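Local coordinates for hypothetical membrane spanning protein (Vibrio fischeri, PDB 4RCK) that is of unknown function but binds magnesium through its von Willebrand factor type A domain of the BatA type, the part of the membrane-spanning protein held here, at residues Asp20-Val25 with Gly67-Gly72; Ile127-Asp132 with Ala154-Val159. All blocks are in the same frame, centred on the assembly; numbering follows the deposited sequence.

Contact 1: residues Asp20-Val25 with Gly67-Gly72; sequences DMMLVV and GLVLFG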
ATOM      1  N   ASP A  20      -2.201   3.720   7.159  1.00 93.52           N
ATOM      2  CA  ASP A  20      -0.768   4.010   7.175  1.00 91.43           C
ATOM      3  C   ASP A  20      -0.354   4.471   8.564  1.00 94.22           C
ATOM      4  O   ASP A  20      -0.803   5.514   9.033  1.00106.15           O
ATOM      5  CB  ASP A  20      -0.405   5.078   6.141  1.00104.00           C
ATOM      6  CG  ASP A  20      -0.305   4.522   4.738  1.00108.94           C
ATOM      7  OD1 ASP A  20      -0.220   3.285   4.594  1.00106.16           O
ATOM      8  OD2 ASP A  20      -0.299   5.324   3.780  1.00109.03           O
HETATM    9  N   MSE A  21       0.501   3.700   9.225  1.00 89.74           N
HETATM   10  CA  MSE A  21       0.885   4.027  10.592  1.00 85.92           C
HETATM   11  C   MSE A  21       2.398   4.090  10.759  1.00 84.70           C
HETATM   12  O   MSE A  21       3.109   3.130  10.465  1.00 88.19           O
HETATM   13  CB  MSE A  21       0.285   3.013  11.566  1.00 88.38           C
HETATM   14  CG  MSE A  21      -0.746   2.090  10.937  1.00101.31           C
HETATM   15 SE   MSE A  21      -2.189   1.646  12.162  0.80154.23          SE
HETATM   16  CE  MSE A  21      -1.111   1.307  13.747  1.00 80.24           C
HETATM   17  N   MSE A  22       2.882   5.234  11.233  1.00 81.60           N
HETATM   18  CA  MSE A  22       4.310   5.440  11.432  1.00 80.42           C
HETATM   19  C   MSE A  22       4.681   5.324  12.904  1.00 80.03           C
HETATM   20  O   MSE A  22       4.180   6.078  13.740  1.00 88.10           O
HETATM   21  CB  MSE A  22       4.736   6.806  10.897  1.00 96.27           C
HETATM   22  CG  MSE A  22       6.192   6.876  10.475  1.00105.07           C
HETATM   23 SE   MSE A  22       6.493   5.887   8.831  1.00100.84          SE
HETATM   24  CE  MSE A  22       4.942   6.530   7.844  0.60129.77           C
ATOM     25  N   LEU A  23       5.560   4.378  13.215  1.00 76.51           N
ATOM     26  CA  LEU A  23       6.040   4.204  14.578  1.00 73.92           C
ATOM     27  C   LEU A  23       7.293   5.041  14.812  1.00 84.50           C
ATOM     28  O   LEU A  23       8.260   4.950  14.058  1.00 96.36           O
ATOM     29  CB  LEU A  23       6.321   2.729  14.866  1.00 74.91           C
ATOM     30  CG  LEU A  23       5.148   1.762  14.687  1.00 88.62           C
ATOM     31  CD1 LEU A  23       5.571   0.335  15.001  1.00 86.24           C
ATOM     32  CD2 LEU A  23       3.965   2.178  15.550  1.00105.40           C
ATOM     33  N   VAL A  24       7.263   5.860  15.857  1.00 88.37           N
ATOM     34  CA  VAL A  24       8.397   6.710  16.201  1.00 80.84           C
ATOM     35  C   VAL A  24       8.910   6.357  17.594  1.00 72.43           C
ATOM     36  O   VAL A  24       8.201   6.531  18.584  1.00 74.18           O
ATOM     37  CB  VAL A  24       8.022   8.201  16.148  1.00 79.95           C
ATOM     38  CG1 VAL A  24       9.247   9.064  16.381  1.00 77.64           C
ATOM     39  CG2 VAL A  24       7.383   8.535  14.812  1.00 85.93           C
ATOM     40  N   VAL A  25      10.146   5.868  17.665  1.00 71.65           N
ATOM     41  CA  VAL A  25      10.666   5.300  18.904  1.00 72.72           C
ATOM     42  C   VAL A  25      11.934   5.984  19.426  1.00 75.87           C
ATOM     43  O   VAL A  25      12.888   6.222  18.686  1.00 71.47           O
ATOM     44  CB  VAL A  25      10.942   3.790  18.731  1.00 75.29           C
ATOM     45  CG1 VAL A  25      11.811   3.258  19.862  1.00 82.59           C
ATOM     46  CG2 VAL A  25       9.630   3.022  18.660  1.00 80.61           C
ATOM     47  N   GLY A  67       5.732   1.752   9.262  1.00 90.34           N
ATOM     48  CA  GLY A  67       7.080   2.259   9.087  1.00 87.55           C
ATOM     49  C   GLY A  67       7.719   2.586  10.424  1.00 83.01           C
ATOM     50  O   GLY A  67       7.021   2.735  11.426  1.00 80.82           O
ATOM     51  N   LEU A  68       9.043   2.707  10.443  1.00100.97           N
ATOM     52  CA  LEU A  68       9.765   2.889  11.700  1.00 96.87           C
ATOM     53  C   LEU A  68      10.715   4.088  11.692  1.00 85.63           C
ATOM     54  O   LEU A  68      11.630   4.168  10.871  1.00 78.48           O
ATOM     55  CB  LEU A  68      10.545   1.615  12.037  1.00 92.25           C
ATOM     56  CG  LEU A  68      11.391   1.608  13.312  1.00 88.72           C
ATOM     57  CD1 LEU A  68      10.569   2.042  14.517  1.00 77.03           C
ATOM     58  CD2 LEU A  68      11.981   0.223  13.537  1.00 88.47           C
ATOM     59  N   VAL A  69      10.488   5.013  12.621  1.00 70.76           N
ATOM     60  CA  VAL A  69      11.387   6.142  12.831  1.00 71.85           C
ATOM     61  C   VAL A  69      12.025   6.044  14.213  1.00 74.98           C
ATOM     62  O   VAL A  69      11.333   5.865  15.212  1.00 81.99           O
ATOM     63  CB  VAL A  69      10.656   7.497  12.703  1.00 70.92           C
ATOM     64  CG1 VAL A  69      11.635   8.648  12.876  1.00 71.66           C
ATOM     65  CG2 VAL A  69       9.944   7.595  11.365  1.00 76.70           C
ATOM     66  N   LEU A  70      13.348   6.147  14.264  1.00 77.59           N
ATOM     67  CA  LEU A  70      14.075   6.112  15.527  1.00 75.50           C
ATOM     68  C   LEU A  70      14.675   7.486  15.792  1.00 75.74           C
ATOM     69  O   LEU A  70      15.159   8.134  14.861  1.00 80.27           O
ATOM     70  CB  LEU A  70      15.175   5.051  15.489  1.00 77.36           C
ATOM     71  CG  LEU A  70      14.760   3.654  15.025  1.00 77.50           C
ATOM     72  CD1 LEU A  70      15.982   2.794  14.725  1.00 82.81           C
ATOM     73  CD2 LEU A  70      13.879   2.984  16.069  1.00 77.78           C
ATOM     74  N   PHE A  71      14.646   7.950  17.038  1.00 76.04           N
ATOM     75  CA  PHE A  71      15.268   9.243  17.304  1.00 80.07           C
ATOM     76  C   PHE A  71      16.134   9.297  18.559  1.00 83.79           C
ATOM     77  O   PHE A  71      16.102   8.416  19.422  1.00 82.72           O
ATOM     78  CB  PHE A  71      14.207  10.358  17.360  1.00 75.25           C
ATOM     79  CG  PHE A  71      13.210  10.222  18.480  1.00 74.87           C
ATOM     80  CD1 PHE A  71      12.136   9.358  18.369  1.00 74.15           C
ATOM     81  CD2 PHE A  71      13.319  10.997  19.622  1.00 78.29           C
ATOM     82  CE1 PHE A  71      11.207   9.246  19.386  1.00 70.95           C
ATOM     83  CE2 PHE A  71      12.396  10.892  20.642  1.00 73.05           C
ATOM     84  CZ  PHE A  71      11.337  10.014  20.527  1.00 70.06           C
ATOM     85  N   GLY A  72      16.939  10.353  18.600  1.00 93.95           N
ATOM     86  CA  GLY A  72      17.882  10.630  19.662  1.00 93.44           C
ATOM     87  C   GLY A  72      18.401  12.028  19.377  1.00 88.15           C
ATOM     88  O   GLY A  72      17.604  12.945  19.170  1.00 83.93           O
TER

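Contact 2: residues Ile127-Asp132 with Ala154-Val159; sequences IILLSD and AKIYTV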
ATOM      1  N   ILE A 127      -2.521   2.242 -16.263  1.00 77.66           N
ATOM      2  CA  ILE A 127      -3.683   1.509 -16.750  1.00 80.69           C
ATOM      3  C   ILE A 127      -3.253   0.421 -17.728  1.00 79.01           C
ATOM      4  O   ILE A 127      -2.427   0.659 -18.604  1.00 85.55           O
ATOM      5  CB  ILE A 127      -4.701   2.440 -17.446  1.00 77.61           C
ATOM      6  CG1 ILE A 127      -5.040   3.637 -16.555  1.00 84.86           C
ATOM      7  CG2 ILE A 127      -5.964   1.674 -17.817  1.00 75.39           C
ATOM      8  CD1 ILE A 127      -6.002   4.617 -17.194  1.00 79.68           C
ATOM      9  N   ILE A 128      -3.805  -0.776 -17.569  1.00 64.87           N
ATOM     10  CA  ILE A 128      -3.571  -1.842 -18.534  1.00 67.78           C
ATOM     11  C   ILE A 128      -4.883  -2.252 -19.189  1.00 80.08           C
ATOM     12  O   ILE A 128      -5.733  -2.884 -18.562  1.00100.58           O
ATOM     13  CB  ILE A 128      -2.914  -3.072 -17.887  1.00 69.81           C
ATOM     14  CG1 ILE A 128      -1.649  -2.662 -17.133  1.00 81.09           C
ATOM     15  CG2 ILE A 128      -2.591  -4.117 -18.947  1.00 64.71           C
ATOM     16  CD1 ILE A 128      -0.956  -3.808 -16.440  1.00 87.49           C
ATOM     17  N   LEU A 129      -5.040  -1.877 -20.453  1.00 81.51           N
ATOM     18  CA  LEU A 129      -6.244  -2.188 -21.211  1.00 81.57           C
ATOM     19  C   LEU A 129      -5.965  -3.226 -22.284  1.00 84.37           C
ATOM     20  O   LEU A 129      -4.989  -3.115 -23.026  1.00 86.39           O
ATOM     21  CB  LEU A 129      -6.814  -0.920 -21.852  1.00 83.26           C
ATOM     22  CG  LEU A 129      -7.676  -1.070 -23.109  1.00 65.64           C
ATOM     23  CD1 LEU A 129      -9.122  -1.367 -22.748  1.00 67.03           C
ATOM     24  CD2 LEU A 129      -7.574   0.176 -23.982  1.00 55.25           C
ATOM     25  N   LEU A 130      -6.820  -4.241 -22.357  1.00 80.14           N
ATOM     26  CA  LEU A 130      -6.769  -5.189 -23.463  1.00 88.66           C
ATOM     27  C   LEU A 130      -8.149  -5.317 -24.103  1.00 74.87           C
ATOM     28  O   LEU A 130      -9.171  -5.204 -23.423  1.00 84.97           O
ATOM     29  CB  LEU A 130      -6.255  -6.556 -23.005  1.00 77.28           C
ATOM     30  CG  LEU A 130      -7.268  -7.550 -22.445  1.00 66.57           C
ATOM     31  CD1 LEU A 130      -6.894  -8.943 -22.892  1.00 65.63           C
ATOM     32  CD2 LEU A 130      -7.317  -7.469 -20.933  1.00 88.62           C
ATOM     33  N   SER A 131      -8.164  -5.537 -25.414  1.00 51.78           N
ATOM     34  CA  SER A 131      -9.401  -5.594 -26.185  1.00 60.78           C
ATOM     35  C   SER A 131      -9.197  -6.414 -27.453  1.00 74.34           C
ATOM     36  O   SER A 131      -8.091  -6.490 -27.980  1.00100.83           O
ATOM     37  CB  SER A 131      -9.888  -4.183 -26.533  1.00 58.94           C
ATOM     38  OG  SER A 131     -11.088  -4.222 -27.289  1.00 64.96           O
ATOM     39  N   ASP A 132     -10.267  -7.043 -27.927  1.00 54.25           N
ATOM     40  CA  ASP A 132     -10.220  -7.804 -29.170  1.00 59.72           C
ATOM     41  C   ASP A 132     -10.784  -6.939 -30.279  1.00 56.37           C
ATOM     42  O   ASP A 132     -10.645  -7.244 -31.469  1.00 65.26           O
ATOM     43  CB  ASP A 132     -11.000  -9.126 -29.042  1.00 65.07           C
ATOM     44  CG  ASP A 132     -12.447  -8.928 -28.575  1.00 74.92           C
ATOM     45  OD1 ASP A 132     -12.937  -7.779 -28.630  1.00 77.42           O
ATOM     46  OD2 ASP A 132     -13.095  -9.928 -28.175  1.00 72.40           O
ATOM     47  N   ALA A 154      -1.666   9.304 -15.915  1.00 88.42           N
ATOM     48  CA  ALA A 154      -1.769   7.855 -16.029  1.00 73.11           C
ATOM     49  C   ALA A 154      -1.116   7.352 -17.312  1.00 75.94           C
ATOM     50  O   ALA A 154      -1.433   7.815 -18.408  1.00 77.72           O
ATOM     51  CB  ALA A 154      -3.223   7.417 -15.966  1.00 68.49           C
ATOM     52  N   LYS A 155      -0.196   6.407 -17.163  1.00 82.75           N
ATOM     53  CA  LYS A 155       0.420   5.746 -18.305  1.00 77.42           C
ATOM     54  C   LYS A 155      -0.375   4.487 -18.627  1.00 73.32           C
ATOM     55  O   LYS A 155      -0.394   3.544 -17.836  1.00 68.49           O
ATOM     56  CB  LYS A 155       1.886   5.409 -18.008  1.00 72.63           C
ATOM     57  CG  LYS A 155       2.662   4.841 -19.187  1.00 78.86           C
ATOM     58  CD  LYS A 155       4.065   4.395 -18.781  1.00 96.28           C
ATOM     59  CE  LYS A 155       4.986   5.577 -18.509  1.00104.50           C
ATOM     60  NZ  LYS A 155       6.343   5.128 -18.077  1.00111.36           N
ATOM     61  N   ILE A 156      -1.047   4.472 -19.775  1.00 74.04           N
ATOM     62  CA  ILE A 156      -1.872   3.320 -20.130  1.00 80.21           C
ATOM     63  C   ILE A 156      -1.225   2.453 -21.216  1.00 68.92           C
ATOM     64  O   ILE A 156      -0.894   2.918 -22.309  1.00 62.60           O
ATOM     65  CB  ILE A 156      -3.307   3.754 -20.570  1.00 67.83           C
ATOM     66  CG1 ILE A 156      -3.846   2.884 -21.709  1.00 82.94           C
ATOM     67  CG2 ILE A 156      -3.353   5.209 -20.951  1.00 65.05           C
ATOM     68  CD1 ILE A 156      -4.546   1.648 -21.242  1.00102.75           C
ATOM     69  N   TYR A 157      -1.023   1.184 -20.868  1.00 63.58           N
ATOM     70  CA  TYR A 157      -0.539   0.175 -21.798  1.00 61.05           C
ATOM     71  C   TYR A 157      -1.720  -0.522 -22.460  1.00 69.36           C
ATOM     72  O   TYR A 157      -2.686  -0.888 -21.790  1.00 69.38           O
ATOM     73  CB  TYR A 157       0.337  -0.856 -21.080  1.00 60.51           C
ATOM     74  CG  TYR A 157       1.617  -0.302 -20.497  1.00 72.24           C
ATOM     75  CD1 TYR A 157       2.737  -0.112 -21.293  1.00 76.02           C
ATOM     76  CD2 TYR A 157       1.714   0.011 -19.148  1.00 71.73           C
ATOM     77  CE1 TYR A 157       3.913   0.387 -20.768  1.00 83.09           C
ATOM     78  CE2 TYR A 157       2.887   0.510 -18.611  1.00 72.88           C
ATOM     79  CZ  TYR A 157       3.984   0.696 -19.426  1.00 82.30           C
ATOM     80  OH  TYR A 157       5.156   1.192 -18.901  1.00 90.08           O
ATOM     81  N   THR A 158      -1.640  -0.713 -23.771  1.00 70.76           N
ATOM     82  CA  THR A 158      -2.727  -1.342 -24.510  1.00 68.50           C
ATOM     83  C   THR A 158      -2.305  -2.701 -25.065  1.00 67.18           C
ATOM     84  O   THR A 158      -1.180  -2.868 -25.533  1.00 60.53           O
ATOM     85  CB  THR A 158      -3.211  -0.440 -25.658  1.00 63.66           C
ATOM     86  OG1 THR A 158      -2.165  -0.291 -26.624  1.00 68.84           O
ATOM     87  CG2 THR A 158      -3.595   0.933 -25.127  1.00 56.13           C
ATOM     88  N   VAL A 159      -3.210  -3.673 -25.000  1.00 58.42           N
ATOM     89  CA  VAL A 159      -2.919  -5.025 -25.469  1.00 57.50           C
ATOM     90  C   VAL A 159      -3.969  -5.523 -26.458  1.00 69.86           C
ATOM     91  O   VAL A 159      -5.112  -5.779 -26.084  1.00 59.44           O
ATOM     92  CB  VAL A 159      -2.835  -6.027 -24.296  1.00 46.18           C
ATOM     93  CG1 VAL A 159      -2.436  -7.405 -24.801  1.00 55.72           C
ATOM     94  CG2 VAL A 159      -1.853  -5.538 -23.242  1.00 46.63           C
TER

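Contact 1: residues Asp20-Val25 with Gly67-Gly72
Leu23 O is gripped twice by the neighbouring strand: Val69 N donates a nearly straight hydrogen bond to it at 2.7 Å (N-H...O 173°), and Leu68 CA adds a weaker CA-H...O contact at 3.5 Å. Val69 O likewise takes Val25 N at 2.7 Å beside Val24 CA. Backbone bonds from Gly67 N to Met21 O, Leu23 N to Gly67 O and Phe71 N to Val25 O complete this parallel ladder.

Against the bare CA of Gly67 lies the selenium of Met22, a selenomethionine, SE to CA 3.7 Å. On the same face Val24 and Val69 stand side by side, their branched CB atoms suiting extended strands, and helix 106-118 packs against Met22 and Val24. CG of Phe71 sits between its backbone N and carbonyl carbon (chi1 64°), bringing the ring obliquely to Val25 O and at about a right angle to Val24, CD1 lying 3.5 Å from Val24 CG1. On the other face Val25 CB meets Leu70 CD2 and helix 46-60 covers Leu23. These are two parallel strands of the central sheet of a von Willebrand factor A domain, which 75-82 flanks antiparallel and the second subunit continues beyond 19-26.

Contact 2: residues Ile127-Asp132 with Ala154-Val159
Ile127 and Ile156 meet at a slant on adjacent parallel strands, the two strands of a beta-alpha-beta unit whose connecting helix is 142-151. From Ile156 CB, 3.7 Å from Ile127 CB, the longer branch runs through CG1, which passes the carbonyl oxygen of Ile127, to CD1, which lies 3.5 Å from Leu129 CB and also borders Ile127 O and CG2. The branched isoleucine thus touches Ile127 and Leu129, which share a face with Ile128 between them in sequence, while Ile191 of helix 185-195 packs against it. Thr158, on this face beside that helix, has OG1 hydrogen-bonded to Leu188 O. Ile127 reaches the other way: CG1 stands opposite its own carbonyl carbon (chi1 -51°) and the extended chain carries CD1 to Ala154 CB at 4.1 Å.

On the reverse face Leu130 CB packs 3.7 Å from Val159 CB, and Ile128 and Tyr157 pack against Ile215 of helix 205-218, the Tyr157 hydroxyl being hydrogen-bonded to Glu219. At the strand end Asp132, a magnesium-binding residue to which no metal is bound in this model, makes through OD2 a salt bridge to Arg46 and a hydrogen bond to Ser30, both of the second subunit; Ser131 OG bonds to Asp26 of that subunit. In the ladder Tyr157 O receives Leu129 N at 2.9 Å, and the last rung joins Ser131 N to Val159 O at 3.1 Å.

Overall arrangement
From the N terminus, strand 19-26 leads through the loop of Ser28 and Ser30 and helix 46-60 to strand 65-71, which closes contact 1. Strand 75-82 follows, then helices 85-93 and 106-118, before strand 124-131 opens contact 2, closed across helix 142-151 by strand 154-161. The two loops are in series, neither nested nor crossed, and their centres lie 38 Å apart on opposite sides of the chain's centre. What joins them is the second subunit: strands 19-26 and 124-131 each continue in parallel into a sheet of that chain. This is consistent with a domain-swapped dimer, each complete domain combining contact 1 of one chain with contact 2 of the other.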